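Side-chain contacts in phenylacetic acid degradation protein PaaI (Thermus thermophilus HB8, PDB 1WLU), which is a hot dog fold thioesterase of the PaaI family that binds coenzyme A and probably hydrolyses acyl-CoA thioesters in phenylacetic acid degradation: residues P4-A8 with L9-V13; V13-A17 with P18-V22. All coordinates share one frame; numbering follows the deposited sequence.

Contact 1 (P4-A8 with L9-V13)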
loop_
_atom_site.group_PDB
_atom_site.type_symbol
_atom_site.label_atom_id
_atom_site.label_comp_id
_atom_site.label_asym_id
_atom_site.label_seq_id
_atom_site.Cartn_x
_atom_site.Cartn_y
_atom_site.Cartn_z
ATOM N N PRO A 4 10.057 -24.649 1.117
ATOM C CA PRO A 4 8.948 -25.597 1.260
ATOM C C PRO A 4 7.610 -25.133 0.695
ATOM O O PRO A 4 6.913 -25.905 0.041
ATOM C CB PRO A 4 8.892 -25.834 2.766
ATOM C CG PRO A 4 10.328 -25.704 3.169
ATOM C CD PRO A 4 10.761 -24.476 2.401
ATOM N N PHE A 5 7.247 -23.876 0.938
ATOM C CA PHE A 5 5.971 -23.374 0.442
ATOM C C PHE A 5 5.962 -23.252 -1.080
ATOM O O PHE A 5 4.969 -23.580 -1.728
ATOM C CB PHE A 5 5.639 -22.031 1.099
ATOM C CG PHE A 5 4.188 -21.637 0.986
ATOM C CD1 PHE A 5 3.176 -22.533 1.334
ATOM C CD2 PHE A 5 3.833 -20.361 0.562
ATOM C CE1 PHE A 5 1.831 -22.157 1.262
ATOM C CE2 PHE A 5 2.492 -19.976 0.487
ATOM C CZ PHE A 5 1.492 -20.876 0.839
ATOM N N MET A 6 7.063 -22.781 -1.661
ATOM C CA MET A 6 7.132 -22.685 -3.114
ATOM C C MET A 6 6.969 -24.086 -3.700
ATOM O O MET A 6 6.253 -24.284 -4.678
ATOM C CB MET A 6 8.476 -22.103 -3.560
ATOM C CG MET A 6 8.629 -20.612 -3.312
ATOM S SD MET A 6 10.206 -19.994 -3.918
ATOM C CE MET A 6 9.958 -20.094 -5.670
ATOM N N GLU A 7 7.644 -25.055 -3.091
ATOM C CA GLU A 7 7.571 -26.433 -3.552
ATOM C C GLU A 7 6.145 -26.970 -3.427
ATOM O O GLU A 7 5.633 -27.611 -4.347
ATOM C CB GLU A 7 8.537 -27.303 -2.746
ATOM C CG GLU A 7 8.555 -28.764 -3.156
ATOM C CD GLU A 7 9.560 -29.572 -2.361
ATOM O OE1 GLU A 7 10.773 -29.336 -2.523
ATOM O OE2 GLU A 7 9.134 -30.438 -1.567
ATOM N N ALA A 8 5.503 -26.692 -2.297
ATOM C CA ALA A 8 4.138 -27.157 -2.067
ATOM C C ALA A 8 3.153 -26.564 -3.072
ATOM O O ALA A 8 2.169 -27.210 -3.436
ATOM C CB ALA A 8 3.705 -26.817 -0.646
ATOM N N LEU A 9 3.420 -25.338 -3.519
ATOM C CA LEU A 9 2.555 -24.666 -4.485
ATOM C C LEU A 9 2.894 -25.016 -5.932
ATOM O O LEU A 9 2.201 -24.587 -6.854
ATOM C CB LEU A 9 2.637 -23.148 -4.299
ATOM C CG LEU A 9 2.096 -22.585 -2.986
ATOM C CD1 LEU A 9 2.286 -21.075 -2.961
ATOM C CD2 LEU A 9 0.624 -22.940 -2.844
ATOM N N GLY A 10 3.964 -25.786 -6.121
ATOM C CA GLY A 10 4.376 -26.186 -7.456
ATOM C C GLY A 10 5.068 -25.093 -8.250
ATOM O O GLY A 10 5.084 -25.125 -9.480
ATOM N N LEU A 11 5.653 -24.130 -7.549
ATOM C CA LEU A 11 6.327 -23.021 -8.211
ATOM C C LEU A 11 7.735 -23.384 -8.667
ATOM O O LEU A 11 8.398 -24.237 -8.070
ATOM C CB LEU A 11 6.381 -21.811 -7.274
ATOM C CG LEU A 11 5.041 -21.392 -6.663
ATOM C CD1 LEU A 11 5.233 -20.108 -5.864
ATOM C CD2 LEU A 11 4.005 -21.188 -7.761
ATOM N N LYS A 12 8.179 -22.731 -9.736
ATOM C CA LYS A 12 9.508 -22.962 -10.286
ATOM C C LYS A 12 10.158 -21.625 -10.606
ATOM O O LYS A 12 9.470 -20.632 -10.838
ATOM C CB LYS A 12 9.415 -23.804 -11.558
ATOM C CG LYS A 12 8.797 -25.177 -11.335
ATOM C CD LYS A 12 8.708 -25.964 -12.627
ATOM C CE LYS A 12 8.059 -27.320 -12.394
ATOM N NZ LYS A 12 7.983 -28.123 -13.644
ATOM N N VAL A 13 11.485 -21.598 -10.607
ATOM C CA VAL A 13 12.210 -20.374 -10.914
ATOM C C VAL A 13 12.592 -20.387 -12.388
ATOM O O VAL A 13 13.167 -21.362 -12.876
ATOM C CB VAL A 13 13.488 -20.252 -10.054
ATOM C CG1 VAL A 13 14.256 -18.989 -10.427
ATOM C CG2 VAL A 13 13.119 -20.232 -8.577
#
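Leu9 lays its CD1 methyl over one face of the Phe5 ring, one helical turn back. This CH-pi contact puts CD1 3.9 Å from the ring centroid and 22° off the normal. CD1 sits toward the rim, closest to CE2 of Phe5 at 3.6 Å. The ring reaches it because CG of Phe5 is anti to the backbone N (chi1 -162°). Phe5 packs on Leu9 of a neighbouring subunit, and Leu9 packs on that subunit's Phe5. With an alanine here in place of the leucine, this ring face is likely to lose its methyl cover, and a gap would probably open where the subunits meet. Beside this pair, CB of Met6 meets CB of Leu11 at 4.3 Å, on the side toward helix 40-56. The helix ends here in a Schellman motif. Leu11 N bonds to Met6 O at 2.9 Å, and Gly10, with positive phi, bonds through N to Glu7 O at 3.0 Å. Leu9 N keeps a helical bond to Phe5 O at 2.9 Å. At the polar edge, Ala8 O accepts a bond from NH2 of Arg28, and OE1 of Glu7 forms a salt bridge with NH1 of Arg2.

Contact 2 (V13-A17 with P18-V22)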
loop_
_atom_site.group_PDB
_atom_site.type_symbol
_atom_site.label_atom_id
_atom_site.label_comp_id
_atom_site.label_asym_id
_atom_site.label_seq_id
_atom_site.Cartn_x
_atom_site.Cartn_y
_atom_site.Cartn_z
ATOM N N VAL A 13 11.485 -21.598 -10.607
ATOM C CA VAL A 13 12.210 -20.374 -10.914
ATOM C C VAL A 13 12.592 -20.387 -12.388
ATOM O O VAL A 13 13.167 -21.362 -12.876
ATOM C CB VAL A 13 13.488 -20.252 -10.054
ATOM C CG1 VAL A 13 14.256 -18.989 -10.427
ATOM C CG2 VAL A 13 13.119 -20.232 -8.577
ATOM N N LEU A 14 12.256 -19.318 -13.103
ATOM C CA LEU A 14 12.583 -19.220 -14.520
ATOM C C LEU A 14 13.777 -18.303 -14.744
ATOM O O LEU A 14 14.366 -18.294 -15.824
ATOM C CB LEU A 14 11.387 -18.708 -15.325
ATOM C CG LEU A 14 10.106 -19.544 -15.265
ATOM C CD1 LEU A 14 9.113 -18.992 -16.277
ATOM C CD2 LEU A 14 10.408 -21.007 -15.562
ATOM N N HIS A 15 14.125 -17.521 -13.728
ATOM C CA HIS A 15 15.270 -16.631 -13.837
ATOM C C HIS A 15 15.674 -16.079 -12.483
ATOM O O HIS A 15 14.832 -15.803 -11.630
ATOM C CB HIS A 15 14.972 -15.475 -14.800
ATOM C CG HIS A 15 16.201 -14.783 -15.306
ATOM N ND1 HIS A 15 16.783 -13.717 -14.654
ATOM C CD2 HIS A 15 16.979 -15.031 -16.387
ATOM C CE1 HIS A 15 17.866 -13.339 -15.310
ATOM N NE2 HIS A 15 18.007 -14.120 -16.365
ATOM N N LEU A 16 16.979 -15.952 -12.279
ATOM C CA LEU A 16 17.508 -15.390 -11.048
ATOM C C LEU A 16 18.845 -14.763 -11.389
ATOM O O LEU A 16 19.729 -15.421 -11.937
ATOM C CB LEU A 16 17.691 -16.460 -9.969
ATOM C CG LEU A 16 18.122 -15.914 -8.601
ATOM C CD1 LEU A 16 17.059 -14.963 -8.060
ATOM C CD2 LEU A 16 18.340 -17.066 -7.631
ATOM N N ALA A 17 18.973 -13.479 -11.085
ATOM C CA ALA A 17 20.194 -12.732 -11.347
ATOM C C ALA A 17 20.238 -11.619 -10.313
ATOM O O ALA A 17 19.269 -11.405 -9.589
ATOM C CB ALA A 17 20.166 -12.156 -12.758
ATOM N N PRO A 18 21.362 -10.897 -10.221
ATOM C CA PRO A 18 21.443 -9.819 -9.233
ATOM C C PRO A 18 20.285 -8.826 -9.319
ATOM O O PRO A 18 20.093 -8.166 -10.342
ATOM C CB PRO A 18 22.790 -9.175 -9.545
ATOM C CG PRO A 18 23.606 -10.350 -10.013
ATOM C CD PRO A 18 22.640 -11.050 -10.940
ATOM N N GLY A 19 19.507 -8.753 -8.241
ATOM C CA GLY A 19 18.381 -7.834 -8.171
ATOM C C GLY A 19 17.110 -8.203 -8.917
ATOM O O GLY A 19 16.171 -7.406 -8.952
ATOM N N GLU A 20 17.048 -9.393 -9.506
ATOM C CA GLU A 20 15.855 -9.778 -10.248
ATOM C C GLU A 20 15.562 -11.271 -10.228
ATOM O O GLU A 20 16.455 -12.092 -10.011
ATOM C CB GLU A 20 15.963 -9.284 -11.696
ATOM C CG GLU A 20 17.070 -9.921 -12.516
ATOM C CD GLU A 20 17.232 -9.248 -13.866
ATOM O OE1 GLU A 20 17.933 -8.218 -13.940
ATOM O OE2 GLU A 20 16.643 -9.737 -14.848
ATOM N N ALA A 21 14.300 -11.621 -10.452
ATOM C CA ALA A 21 13.892 -13.016 -10.460
ATOM C C ALA A 21 12.533 -13.193 -11.111
ATOM O O ALA A 21 11.703 -12.284 -11.097
ATOM C CB ALA A 21 13.848 -13.556 -9.039
ATOM N N VAL A 22 12.323 -14.362 -11.702
ATOM C CA VAL A 22 11.046 -14.700 -12.314
ATOM C C VAL A 22 10.653 -16.058 -11.751
ATOM O O VAL A 22 11.442 -17.007 -11.786
ATOM C CB VAL A 22 11.130 -14.810 -13.854
ATOM C CG1 VAL A 22 9.778 -15.252 -14.411
ATOM C CG2 VAL A 22 11.534 -13.474 -14.460
#
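His15 and Val22 face each other as an antiparallel hydrogen-bonded pair in a tight beta hairpin. The strands 15-17 and 20-26 are joined by a type II turn from Ala17 to Glu20, with Gly19 at positive phi. Side chains alternate between two faces. His15, Ala17, Glu20 and Val22 lie on one; Leu16 and Ala21 lie on the other, where both touch Leu53 of helix 40-56.

On the first face, CB of His15 rests against CG2 of Val22 at 4.0 Å. With CG anti to the backbone N (chi1 -161°), the imidazole runs along the hairpin toward Glu20. OE2 of Glu20 comes to 3.8 Å from CE1 of His15. The ring and carboxylate planes are 46° apart, and the two groups meet obliquely. Nearer the backbone, CG of Glu20 touches CB of Ala17, its partner in a second hydrogen-bonded pair.

On the opposite face, Leu16 leans toward the neighbouring strand. Its CD1 reaches CB of Ala21 at 3.6 Å and also lies near Glu20 O. Leu16 and Ala21 form the non-hydrogen-bonded pair.

The open end of the hairpin holds a classic beta bulge. Leu14 and His15 both face Val22, and Val22 O takes a bond from Leu14 N at 2.8 Å and a weak one from His15 N. CB of Leu14 packs on CG1 of Val22, so the two methyls of this valine are divided between the bulge residues. Val22 N returns a bond to His15 O.

At the turn, Ala17 N and Glu20 O bond at 3.1 Å, almost straight at 172°. Glu20 N bonds back to Ala17 O. Where the strand enters the turn, CB of Ala17 presses on CD of Pro18 at 3.3 Å, tighter than a usual carbon contact.

Overall arrangement
Contact 1 comes first along the chain, and contact 2 begins at Val13, where contact 1 ends. Their centres are about 15 Å apart. Both use strand 12-17, an outermost strand of the antiparallel sheet within this chain. Contact 1 leads from helix 4-8 into that strand. Contact 2 pairs it with strand 20-26, its neighbour in the sheet. Both pack against helix 40-56, the long helix of the hot dog fold, and both touch its Leu53 through Val13. Their surroundings differ. Contact 1 borders the second subunit, whereas no other chain of the assembly touches contact 2, which lies away from the coenzyme A site.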